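Local coordinates for protein D-aminoacyl-tRNA deacylase (Archaeoglobus fulgidus, PDB 1YQE) that probably hydrolyses D-aminoacyl-tRNA to free tRNA and the D-amino acid, with zinc as cofactor, countering the toxicity of such mischarged tRNAs, at residues A16-N19 and I20-N23; A58-I61 and D62-L65; W164-R167 and E168-E171; A183-M186 and D187-V190; T204-M207 and L208-F212. All blocks are in the same frame, centred on the assembly; numbering follows the deposited sequence.

Interaction 1 (A16-N19 and I20-N23); sequences AGQN and IKDN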
loop_
_atom_site.group_PDB
_atom_site.type_symbol
_atom_site.label_atom_id
_atom_site.label_comp_id
_atom_site.label_asym_id
_atom_site.label_seq_id
_atom_site.Cartn_x
_atom_site.Cartn_y
_atom_site.Cartn_z
ATOM N N ALA A 16 12.415 1.422 -11.436
ATOM C CA ALA A 16 12.373 1.450 -9.977
ATOM C C ALA A 16 12.196 0.036 -9.438
ATOM O O ALA A 16 12.921 -0.396 -8.540
ATOM C CB ALA A 16 11.229 2.340 -9.502
ATOM N N GLY A 17 11.223 -0.681 -9.992
ATOM C CA GLY A 17 10.975 -2.043 -9.556
ATOM C C GLY A 17 12.200 -2.926 -9.711
ATOM O O GLY A 17 12.500 -3.744 -8.839
ATOM N N GLN A 18 12.912 -2.764 -10.823
ATOM C CA GLN A 18 14.109 -3.553 -11.091
ATOM C C GLN A 18 15.239 -3.265 -10.109
ATOM O O GLN A 18 15.908 -4.187 -9.652
ATOM C CB GLN A 18 14.598 -3.313 -12.525
ATOM C CG GLN A 18 13.706 -3.929 -13.587
ATOM C CD GLN A 18 13.566 -5.424 -13.405
ATOM O OE1 GLN A 18 14.555 -6.150 -13.409
ATOM N NE2 GLN A 18 12.335 -5.893 -13.236
ATOM N N ASN A 19 15.465 -1.991 -9.792
ATOM C CA ASN A 19 16.530 -1.652 -8.854
ATOM C C ASN A 19 16.197 -2.168 -7.460
ATOM O O ASN A 19 17.088 -2.593 -6.721
ATOM C CB ASN A 19 16.770 -0.142 -8.813
ATOM C CG ASN A 19 17.463 0.370 -10.062
ATOM O OD1 ASN A 19 18.343 -0.294 -10.612
ATOM N ND2 ASN A 19 17.080 1.558 -10.509
ATOM N N ILE A 20 14.917 -2.129 -7.103
ATOM C CA ILE A 20 14.489 -2.623 -5.802
ATOM C C ILE A 20 14.760 -4.120 -5.801
ATOM O O ILE A 20 15.295 -4.667 -4.835
ATOM C CB ILE A 20 12.970 -2.365 -5.556
ATOM C CG1 ILE A 20 12.722 -0.858 -5.400
ATOM C CG2 ILE A 20 12.497 -3.132 -4.312
ATOM C CD1 ILE A 20 11.259 -0.461 -5.353
ATOM N N LYS A 21 14.409 -4.768 -6.906
ATOM C CA LYS A 21 14.616 -6.205 -7.050
ATOM C C LYS A 21 16.084 -6.577 -6.875
ATOM O O LYS A 21 16.410 -7.491 -6.117
ATOM C CB LYS A 21 14.149 -6.685 -8.423
ATOM C CG LYS A 21 14.288 -8.186 -8.598
ATOM C CD LYS A 21 14.164 -8.610 -10.052
ATOM C CE LYS A 21 15.358 -8.143 -10.871
ATOM N NZ LYS A 21 15.252 -8.583 -12.287
ATOM N N ASP A 22 16.968 -5.877 -7.585
ATOM C CA ASP A 22 18.398 -6.162 -7.488
ATOM C C ASP A 22 18.905 -6.102 -6.050
ATOM O O ASP A 22 19.748 -6.906 -5.651
ATOM C CB ASP A 22 19.209 -5.194 -8.354
ATOM C CG ASP A 22 18.987 -5.411 -9.840
ATOM O OD1 ASP A 22 18.923 -6.583 -10.268
ATOM O OD2 ASP A 22 18.892 -4.412 -10.582
ATOM N N ASN A 23 18.400 -5.152 -5.271
ATOM C CA ASN A 23 18.826 -5.019 -3.881
ATOM C C ASN A 23 18.268 -6.145 -3.015
ATOM O O ASN A 23 18.965 -6.678 -2.151
ATOM C CB ASN A 23 18.402 -3.655 -3.332
ATOM C CG ASN A 23 19.249 -2.520 -3.884
ATOM O OD1 ASN A 23 20.440 -2.416 -3.578
ATOM N ND2 ASN A 23 18.645 -1.673 -4.707
#
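The ammonium NZ of K21 is gripped by two acceptors: Q18 OE1, one turn back on the same helix at 2.8 Å, and the carboxylate of E50, with which it forms a salt bridge. The Q18 and K21 side chains run alongside each other in the same direction. K21 leaves the backbone with CG opposite N (chi1 -177°) and bends at chi3 (69°), which brings CE and NZ back to the glutamine oxygen; NZ meets OE1 tilted 19° from the amide plane. Q18, itself bent at chi2, turns NE2 to the sheet, where it donates to S11 O and to E50. Its amide therefore bridges lysine, glutamate and a strand end at once. A leucine in place of Q18 would probably cost K21 NZ its amide acceptor, leaving the salt bridge to E50, and leave S11 O and E50 without the NE2 donor. Beneath the side chains the helical bonds are regular, as from K21 N to G17 O at 2.9 Å. N19 O receives N23 N at 3.2 Å, and N23 ND2 lies beside the same oxygen in a weak, bent bond. I20 lies over the preceding turn, its CG1 3.2 Å from A16 O. Within the fold, helix 15-24 rests I20 on A77 and A16 on R79 of strand 73-81, sets Q18 and K21 against C10 of strand 6-11, and turns N19 and N23 to helix 167-182.

Interaction 2 (A58-I61 and D62-L65); sequences ADHI and DEKL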
loop_
_atom_site.group_PDB
_atom_site.type_symbol
_atom_site.label_atom_id
_atom_site.label_comp_id
_atom_site.label_asym_id
_atom_site.label_seq_id
_atom_site.Cartn_x
_atom_site.Cartn_y
_atom_site.Cartn_z
ATOM N N ALA A 58 -2.479 -5.497 -13.792
ATOM C CA ALA A 58 -2.268 -6.874 -13.353
ATOM C C ALA A 58 -3.394 -7.503 -12.530
ATOM O O ALA A 58 -3.127 -8.201 -11.553
ATOM C CB ALA A 58 -0.956 -6.967 -12.577
ATOM N N ASP A 59 -4.644 -7.264 -12.914
ATOM C CA ASP A 59 -5.781 -7.856 -12.203
ATOM C C ASP A 59 -5.618 -9.381 -12.163
ATOM O O ASP A 59 -5.207 -9.990 -13.153
ATOM C CB ASP A 59 -7.100 -7.511 -12.913
ATOM C CG ASP A 59 -7.658 -6.148 -12.511
ATOM O OD1 ASP A 59 -8.522 -5.619 -13.246
ATOM O OD2 ASP A 59 -7.255 -5.607 -11.462
ATOM N N HIS A 60 -5.938 -9.982 -11.018
ATOM C CA HIS A 60 -5.849 -11.435 -10.834
ATOM C C HIS A 60 -4.443 -12.019 -10.902
ATOM O O HIS A 60 -4.279 -13.238 -10.996
ATOM C CB HIS A 60 -6.738 -12.150 -11.861
ATOM C CG HIS A 60 -8.191 -11.814 -11.736
ATOM N ND1 HIS A 60 -8.933 -12.137 -10.621
ATOM C CD2 HIS A 60 -9.029 -11.153 -12.568
ATOM C CE1 HIS A 60 -10.166 -11.688 -10.772
ATOM N NE2 HIS A 60 -10.250 -11.086 -11.944
ATOM N N ILE A 61 -3.420 -11.174 -10.839
ATOM C CA ILE A 61 -2.061 -11.689 -10.914
ATOM C C ILE A 61 -1.713 -12.560 -9.707
ATOM O O ILE A 61 -0.836 -13.422 -9.792
ATOM C CB ILE A 61 -1.030 -10.551 -11.050
ATOM C CG1 ILE A 61 0.316 -11.137 -11.485
ATOM C CG2 ILE A 61 -0.900 -9.792 -9.733
ATOM C CD1 ILE A 61 1.369 -10.102 -11.780
ATOM N N ASP A 62 -2.398 -12.346 -8.586
ATOM C CA ASP A 62 -2.136 -13.152 -7.399
ATOM C C ASP A 62 -2.576 -14.595 -7.642
ATOM O O ASP A 62 -1.900 -15.535 -7.211
ATOM C CB ASP A 62 -2.856 -12.590 -6.164
ATOM C CG ASP A 62 -4.342 -12.373 -6.389
ATOM O OD1 ASP A 62 -5.100 -12.378 -5.393
ATOM O OD2 ASP A 62 -4.753 -12.184 -7.556
ATOM N N GLU A 63 -3.701 -14.764 -8.336
ATOM C CA GLU A 63 -4.217 -16.095 -8.648
ATOM C C GLU A 63 -3.263 -16.809 -9.595
ATOM O O GLU A 63 -3.024 -18.009 -9.461
ATOM C CB GLU A 63 -5.596 -16.010 -9.313
ATOM C CG GLU A 63 -6.652 -15.262 -8.520
ATOM C CD GLU A 63 -8.005 -15.261 -9.213
ATOM O OE1 GLU A 63 -8.051 -15.031 -10.443
ATOM O OE2 GLU A 63 -9.025 -15.483 -8.525
ATOM N N LYS A 64 -2.729 -16.063 -10.561
ATOM C CA LYS A 64 -1.798 -16.612 -11.541
ATOM C C LYS A 64 -0.505 -17.094 -10.886
ATOM O O LYS A 64 -0.015 -18.188 -11.178
ATOM C CB LYS A 64 -1.468 -15.552 -12.595
ATOM C CG LYS A 64 -2.679 -15.068 -13.372
ATOM C CD LYS A 64 -2.318 -13.959 -14.339
ATOM C CE LYS A 64 -3.546 -13.504 -15.113
ATOM N NZ LYS A 64 -3.220 -12.437 -16.097
ATOM N N LEU A 65 0.047 -16.272 -10.003
ATOM C CA LEU A 65 1.285 -16.622 -9.320
ATOM C C LEU A 65 1.099 -17.745 -8.304
ATOM O O LEU A 65 2.014 -18.542 -8.079
ATOM C CB LEU A 65 1.865 -15.384 -8.626
ATOM C CG LEU A 65 2.492 -14.333 -9.545
ATOM C CD1 LEU A 65 2.587 -12.986 -8.829
ATOM C CD2 LEU A 65 3.866 -14.807 -9.986
HETATM O O HOH W 1 -2.262 -10.665 -14.433
HETATM O O HOH W 2 -7.696 -12.480 -7.625
#
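A type II beta turn over A58-I61 runs directly into the N-terminus of helix 61-65, and H60, at the N-cap position, meets E63 and K64 of the first turn. The turn is closed by I61 N donating to A58 O at 3.1 Å. H60 takes a positive phi of 65°, and its carbonyl then opens the helix: K64 N reaches H60 O in the carbonyl plane at 3.3 Å, while the bond from E63 N to the same oxygen is weak. The E63 chain runs alongside the H60 ring in the same direction, with ring and carboxylate planes 26° apart and ND1 of H60 3.0 Å from OE1 of E63. On the buried side I61 and L65 lie next to each other, I61 CG1 4.0 Å from L65 CD1, and cover F38 of strand 38-42. Two waters bridge polar groups here: one accepts from K64 NZ at 2.6 Å and donates to D59 O, the other links D62 OD2, to which it donates, with H60 ND1. D62 is buried, and its CG sits between backbone N and carbonyl carbon (chi1 53°), which turns OD2 back over H60; OD1 receives S149 N and K150 N. D59 OD2 accepts from E147 N, so D59 ties the turn, and D62 the helix start, to the loop around S146-K150. The arrangement is a type II turn leading into a helix N-terminus, with the N-cap carbonyl taking the first i to i+4 bond.

Interaction 3 (W164-R167 and E168-E171); sequences WKDR and EAAE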
loop_
_atom_site.group_PDB
_atom_site.type_symbol
_atom_site.label_atom_id
_atom_site.label_comp_id
_atom_site.label_asym_id
_atom_site.label_seq_id
_atom_site.Cartn_x
_atom_site.Cartn_y
_atom_site.Cartn_z
ATOM N N TRP A 164 13.513 7.169 -10.208
ATOM C CA TRP A 164 13.366 5.752 -10.520
ATOM C C TRP A 164 14.720 5.071 -10.720
ATOM O O TRP A 164 14.884 3.891 -10.413
ATOM C CB TRP A 164 12.514 5.554 -11.777
ATOM C CG TRP A 164 11.209 6.302 -11.781
ATOM C CD1 TRP A 164 10.491 6.720 -10.695
ATOM C CD2 TRP A 164 10.466 6.709 -12.934
ATOM N NE1 TRP A 164 9.346 7.368 -11.103
ATOM C CE2 TRP A 164 9.307 7.375 -12.473
ATOM C CE3 TRP A 164 10.667 6.576 -14.316
ATOM C CZ2 TRP A 164 8.352 7.908 -13.345
ATOM C CZ3 TRP A 164 9.716 7.106 -15.185
ATOM C CH2 TRP A 164 8.574 7.764 -14.694
ATOM N N LYS A 165 15.690 5.819 -11.230
ATOM C CA LYS A 165 17.017 5.272 -11.474
ATOM C C LYS A 165 17.933 5.414 -10.260
ATOM O O LYS A 165 19.072 4.944 -10.278
ATOM C CB LYS A 165 17.657 5.967 -12.678
ATOM C CG LYS A 165 16.895 5.785 -13.983
ATOM C CD LYS A 165 17.636 6.436 -15.140
ATOM C CE LYS A 165 16.931 6.189 -16.463
ATOM N NZ LYS A 165 16.751 4.732 -16.734
ATOM N N ASP A 166 17.430 6.057 -9.209
ATOM C CA ASP A 166 18.206 6.275 -7.992
ATOM C C ASP A 166 18.500 4.940 -7.312
ATOM O O ASP A 166 17.613 4.325 -6.719
ATOM C CB ASP A 166 17.430 7.192 -7.041
ATOM C CG ASP A 166 18.296 7.745 -5.922
ATOM O OD1 ASP A 166 19.067 6.971 -5.326
ATOM O OD2 ASP A 166 18.194 8.956 -5.628
ATOM N N ARG A 167 19.753 4.501 -7.398
ATOM C CA ARG A 167 20.178 3.234 -6.809
ATOM C C ARG A 167 20.001 3.165 -5.296
ATOM O O ARG A 167 19.494 2.176 -4.771
ATOM C CB ARG A 167 21.646 2.963 -7.145
ATOM C CG ARG A 167 21.886 1.741 -8.019
ATOM C CD ARG A 167 21.291 1.914 -9.408
ATOM N NE ARG A 167 21.763 0.881 -10.329
ATOM C CZ ARG A 167 21.381 0.775 -11.597
ATOM N NH1 ARG A 167 20.511 1.639 -12.107
ATOM N NH2 ARG A 167 21.872 -0.191 -12.361
ATOM N N GLU A 168 20.430 4.208 -4.593
ATOM C CA GLU A 168 20.315 4.216 -3.143
ATOM C C GLU A 168 18.879 4.308 -2.654
ATOM O O GLU A 168 18.539 3.739 -1.617
ATOM C CB GLU A 168 21.134 5.354 -2.542
ATOM C CG GLU A 168 20.994 5.435 -1.038
ATOM C CD GLU A 168 22.074 6.264 -0.395
ATOM O OE1 GLU A 168 22.497 7.274 -0.999
ATOM O OE2 GLU A 168 22.490 5.911 0.725
ATOM N N ALA A 169 18.037 5.033 -3.385
ATOM C CA ALA A 169 16.638 5.150 -2.998
ATOM C C ALA A 169 16.031 3.748 -3.012
ATOM O O ALA A 169 15.290 3.371 -2.103
ATOM C CB ALA A 169 15.883 6.067 -3.972
ATOM N N ALA A 170 16.367 2.974 -4.042
ATOM C CA ALA A 170 15.853 1.612 -4.179
ATOM C C ALA A 170 16.409 0.707 -3.086
ATOM O O ALA A 170 15.735 -0.215 -2.631
ATOM C CB ALA A 170 16.215 1.050 -5.546
ATOM N N GLU A 171 17.642 0.984 -2.673
ATOM C CA GLU A 171 18.307 0.201 -1.641
ATOM C C GLU A 171 17.644 0.469 -0.284
ATOM O O GLU A 171 17.496 -0.437 0.539
ATOM C CB GLU A 171 19.797 0.570 -1.612
ATOM C CG GLU A 171 20.702 -0.412 -0.883
ATOM C CD GLU A 171 20.540 -0.354 0.618
ATOM O OE1 GLU A 171 20.361 0.760 1.152
ATOM O OE2 GLU A 171 20.608 -1.421 1.264
#
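One face of the D166 carboxylate is occupied by A169: the methyl CB of A169 stands over D166 CG at 3.5 Å, and the backbone N of A169 donates to D166 OD1 at 2.9 Å. That donor comes from well above the group, 56° out of the carboxylate plane, yet its N-H is aimed fairly straight, at 158°. The acid reaches this position because CG stands opposite the backbone N (chi1 -166°), folding the side chain over the first turn of helix 167-182. OD2 is engaged in a salt bridge to K131. The helix then begins in the usual way, A170 N bonding to D166 O at 3.2 Å and E171 N to R167 O at 3.0 Å. An alanine at D166 would probably leave A169 N without its cap and the K131 ammonium without its mate. The negative charges of D166 and E168 are likely to suit the positive end of the helix dipole. E168 forms a salt bridge to R130, and E171, farther along, pairs with the same arginine. Just upstream, the W164 indole makes a cation-pi contact with R79 and donates from NE1 to H80 O; R79 and H80 both belong to the pyrophosphate pocket. The D166-A169 bond is the classical aspartate N-cap.

Interaction 4 (A183-M186 and D187-V190); sequences AEKM and DWNV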
loop_
_atom_site.group_PDB
_atom_site.type_symbol
_atom_site.label_atom_id
_atom_site.label_comp_id
_atom_site.label_asym_id
_atom_site.label_seq_id
_atom_site.Cartn_x
_atom_site.Cartn_y
_atom_site.Cartn_z
ATOM N N ALA A 183 9.162 -8.464 10.335
ATOM C CA ALA A 183 8.454 -7.899 11.487
ATOM C C ALA A 183 7.450 -8.830 12.154
ATOM O O ALA A 183 6.703 -9.543 11.486
ATOM C CB ALA A 183 7.753 -6.598 11.081
ATOM N N GLU A 184 7.412 -8.798 13.481
ATOM C CA GLU A 184 6.492 -9.645 14.214
ATOM C C GLU A 184 5.239 -8.931 14.721
ATOM O O GLU A 184 4.200 -9.558 14.903
ATOM C CB GLU A 184 7.233 -10.317 15.368
ATOM C CG GLU A 184 8.359 -11.199 14.864
ATOM C CD GLU A 184 9.031 -11.984 15.959
ATOM O OE1 GLU A 184 9.707 -11.364 16.809
ATOM O OE2 GLU A 184 8.879 -13.222 15.964
ATOM N N LYS A 185 5.322 -7.623 14.937
ATOM C CA LYS A 185 4.162 -6.885 15.430
ATOM C C LYS A 185 3.102 -6.775 14.334
ATOM O O LYS A 185 3.315 -6.131 13.302
ATOM C CB LYS A 185 4.585 -5.498 15.925
ATOM C CG LYS A 185 3.467 -4.701 16.592
ATOM C CD LYS A 185 4.040 -3.511 17.350
ATOM C CE LYS A 185 2.942 -2.635 17.946
ATOM N NZ LYS A 185 2.067 -3.381 18.892
ATOM N N MET A 186 1.960 -7.413 14.578
ATOM C CA MET A 186 0.846 -7.445 13.631
ATOM C C MET A 186 -0.457 -7.022 14.297
ATOM O O MET A 186 -1.537 -7.415 13.850
ATOM C CB MET A 186 0.657 -8.874 13.101
ATOM C CG MET A 186 1.898 -9.546 12.559
ATOM S SD MET A 186 2.247 -9.058 10.880
ATOM C CE MET A 186 0.950 -9.936 10.014
ATOM N N ASP A 187 -0.374 -6.234 15.361
ATOM C CA ASP A 187 -1.580 -5.819 16.068
ATOM C C ASP A 187 -1.792 -4.309 16.109
ATOM O O ASP A 187 -2.341 -3.770 17.070
ATOM C CB ASP A 187 -1.572 -6.396 17.490
ATOM C CG ASP A 187 -0.473 -5.807 18.349
ATOM O OD1 ASP A 187 0.551 -5.387 17.781
ATOM O OD2 ASP A 187 -0.625 -5.773 19.587
ATOM N N TRP A 188 -1.358 -3.626 15.055
ATOM C CA TRP A 188 -1.553 -2.189 14.969
ATOM C C TRP A 188 -3.052 -1.976 14.760
ATOM O O TRP A 188 -3.719 -2.817 14.156
ATOM C CB TRP A 188 -0.793 -1.609 13.770
ATOM C CG TRP A 188 0.691 -1.775 13.843
ATOM C CD1 TRP A 188 1.461 -2.640 13.122
ATOM C CD2 TRP A 188 1.587 -1.041 14.680
ATOM N NE1 TRP A 188 2.781 -2.489 13.453
ATOM C CE2 TRP A 188 2.889 -1.510 14.409
ATOM C CE3 TRP A 188 1.415 -0.030 15.637
ATOM C CZ2 TRP A 188 4.019 -1.002 15.057
ATOM C CZ3 TRP A 188 2.539 0.475 16.285
ATOM C CH2 TRP A 188 3.825 -0.013 15.990
ATOM N N ASN A 189 -3.576 -0.865 15.271
ATOM C CA ASN A 189 -4.989 -0.530 15.106
ATOM C C ASN A 189 -5.183 -0.232 13.619
ATOM O O ASN A 189 -4.394 0.505 13.023
ATOM C CB ASN A 189 -5.333 0.693 15.956
ATOM C CG ASN A 189 -5.168 0.427 17.442
ATOM O OD1 ASN A 189 -5.809 -0.467 17.992
ATOM N ND2 ASN A 189 -4.304 1.197 18.097
ATOM N N VAL A 190 -6.225 -0.805 13.022
ATOM C CA VAL A 190 -6.478 -0.636 11.595
ATOM C C VAL A 190 -7.681 0.247 11.288
ATOM O O VAL A 190 -8.761 0.067 11.845
ATOM C CB VAL A 190 -6.704 -2.003 10.904
ATOM C CG1 VAL A 190 -6.818 -1.814 9.392
ATOM C CG2 VAL A 190 -5.571 -2.960 11.242
#
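This is a cation-pi contact combined with a salt bridge, set in the loop that carries the chain from helix 167-182 to strand 189-194. The K185 side chain crosses the W188 indole at about a right angle and lies over one face: CE sits 3.4 Å from the centroid of the six-membered ring, 11° off its normal, in a CH-pi contact. K185 CD adds to this at 3.4 Å from W188 CZ2. The chain is extended as far as CE and then bends at chi4 (59°), which lifts NZ off the ring, to 4.6 Å from the centroid, and hands it to D187. There K185 NZ meets D187 OD1 at 2.7 Å on the syn side, 24° out of the carboxylate plane. The ammonium is thus held between the pi cloud and an anion, while the methylenes supply the actual touch on the ring. The lysine and aspartate are exposed; the tryptophan is buried and fixed by N119, which takes NE1, and by Q115, which takes the backbone N. K118 makes another cation-pi contact with the same indole. The site is thus a cation-pi and CH-pi contact joined to a salt bridge, in the connection leading from a helix into strand 189-194 of the parallel sheet.

Interaction 5 (T204-M207 and L208-F212); sequences TEIM and LTTTF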
loop_
_atom_site.group_PDB
_atom_site.type_symbol
_atom_site.label_atom_id
_atom_site.label_comp_id
_atom_site.label_asym_id
_atom_site.label_seq_id
_atom_site.Cartn_x
_atom_site.Cartn_y
_atom_site.Cartn_z
ATOM N N THR A 204 -0.758 10.332 6.666
ATOM C CA THR A 204 0.692 10.162 6.624
ATOM C C THR A 204 1.290 10.407 8.016
ATOM O O THR A 204 2.154 9.657 8.474
ATOM C CB THR A 204 1.338 11.142 5.612
ATOM O OG1 THR A 204 0.921 10.796 4.285
ATOM C CG2 THR A 204 2.859 11.087 5.688
ATOM N N GLU A 205 0.827 11.457 8.689
ATOM C CA GLU A 205 1.321 11.780 10.027
ATOM C C GLU A 205 0.918 10.661 10.992
ATOM O O GLU A 205 1.685 10.275 11.879
ATOM C CB GLU A 205 0.734 13.115 10.493
ATOM C CG GLU A 205 0.944 14.243 9.499
ATOM C CD GLU A 205 0.198 15.513 9.872
ATOM O OE1 GLU A 205 -0.947 15.414 10.360
ATOM O OE2 GLU A 205 0.753 16.613 9.661
ATOM N N ILE A 206 -0.287 10.134 10.808
ATOM C CA ILE A 206 -0.771 9.058 11.660
ATOM C C ILE A 206 0.076 7.798 11.447
ATOM O O ILE A 206 0.396 7.088 12.408
ATOM C CB ILE A 206 -2.281 8.770 11.389
ATOM C CG1 ILE A 206 -3.123 9.907 11.989
ATOM C CG2 ILE A 206 -2.695 7.417 12.000
ATOM C CD1 ILE A 206 -4.602 9.874 11.621
ATOM N N MET A 207 0.456 7.530 10.200
ATOM C CA MET A 207 1.281 6.356 9.886
ATOM C C MET A 207 2.677 6.459 10.504
ATOM O O MET A 207 3.251 5.463 10.952
ATOM C CB MET A 207 1.429 6.195 8.370
ATOM C CG MET A 207 0.196 5.652 7.669
ATOM S SD MET A 207 -0.133 3.937 8.189
ATOM C CE MET A 207 0.967 3.040 7.115
ATOM N N LEU A 208 3.221 7.670 10.528
ATOM C CA LEU A 208 4.561 7.886 11.064
ATOM C C LEU A 208 4.686 8.060 12.578
ATOM O O LEU A 208 5.758 7.800 13.139
ATOM C CB LEU A 208 5.191 9.106 10.382
ATOM C CG LEU A 208 5.553 9.015 8.899
ATOM C CD1 LEU A 208 5.786 10.410 8.331
ATOM C CD2 LEU A 208 6.789 8.155 8.733
ATOM N N THR A 209 3.610 8.468 13.248
ATOM C CA THR A 209 3.702 8.731 14.683
ATOM C C THR A 209 2.714 8.089 15.651
ATOM O O THR A 209 2.806 8.331 16.857
ATOM C CB THR A 209 3.641 10.244 14.947
ATOM O OG1 THR A 209 2.323 10.724 14.652
ATOM C CG2 THR A 209 4.649 10.978 14.068
ATOM N N THR A 210 1.779 7.281 15.156
ATOM C CA THR A 210 0.807 6.656 16.044
ATOM C C THR A 210 0.804 5.128 15.963
ATOM O O THR A 210 1.609 4.530 15.259
ATOM C CB THR A 210 -0.620 7.173 15.754
ATOM O OG1 THR A 210 -1.062 6.672 14.489
ATOM C CG2 THR A 210 -0.642 8.704 15.721
ATOM N N THR A 211 -0.110 4.503 16.702
ATOM C CA THR A 211 -0.226 3.051 16.717
ATOM C C THR A 211 -1.279 2.619 15.694
ATOM O O THR A 211 -1.750 1.486 15.713
ATOM C CB THR A 211 -0.651 2.542 18.107
ATOM O OG1 THR A 211 -1.887 3.166 18.481
ATOM C CG2 THR A 211 0.422 2.883 19.156
ATOM N N PHE A 212 -1.636 3.539 14.804
ATOM C CA PHE A 212 -2.638 3.266 13.782
ATOM C C PHE A 212 -2.049 3.058 12.400
ATOM O O PHE A 212 -1.050 3.677 12.025
ATOM C CB PHE A 212 -3.642 4.419 13.687
ATOM C CG PHE A 212 -4.928 4.172 14.413
ATOM C CD1 PHE A 212 -5.053 4.474 15.767
ATOM C CD2 PHE A 212 -6.030 3.656 13.734
ATOM C CE1 PHE A 212 -6.256 4.273 16.438
ATOM C CE2 PHE A 212 -7.243 3.449 14.394
ATOM C CZ PHE A 212 -7.355 3.760 15.751
#
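The buried side of this helix end is tight: T210 OG1 donates to I206 O at 2.6 Å and lies 3.1 Å from I206 CG2, and that same methyl packs on F212 CB at 3.6 Å. T210 OG1 also accepts from F212 N at 3.2 Å, an ST turn, so one hydroxyl joins the carbonyl of I206 to the start of strand 212-218. I206 O takes T210 N as well, the two donors arriving from opposite faces of its plane. F212 then sits edge-to-face against Y242 and F279. On the solvent side, exposed T209 is held by polar bonds, without side-chain packing of that kind. Its N reaches E205 O from one face at 3.0 Å and its OG1 from the other, at 2.9 Å and 39° above the carbonyl plane; a chi1 of 69° swings the hydroxyl back toward the preceding turn. T204 and L208 run alongside each other, T204 CG2 4.0 Å from L208 CD1, and both touch F136 of strand 135-138. E205 itself turns to K276 and R202. Two successive threonine hydroxyls thus add a second bond to each of two carbonyls at the C-terminal end of helix 201-209, and K118, bonded to M207 O, T210 O and F212 O, is likely to offset the negative helix end there.

The five contacts follow one another along the chain without interleaving. Interactions 1 and 3, centres 8 Å apart, join helices 15-24 and 167-182, where N19 ND2 probably bonds to W164 O at 3.2 Å; they sit beside the pyrophosphate pocket, the A16 side chain about 9 Å from the ligand. Interaction 2, at the start of helix 61-65 beside the mixed sheet, is 20 Å from interaction 1 between centres. Interactions 4 and 5, centres 13 Å apart, belong to the parallel sheet and its beta-alpha-beta unit; N189 N probably bonds to T211 O at 3.0 Å. Their centres lie 28 and 25 Å from interaction 3, so helix 167-182 links the pocket region to the second sheet.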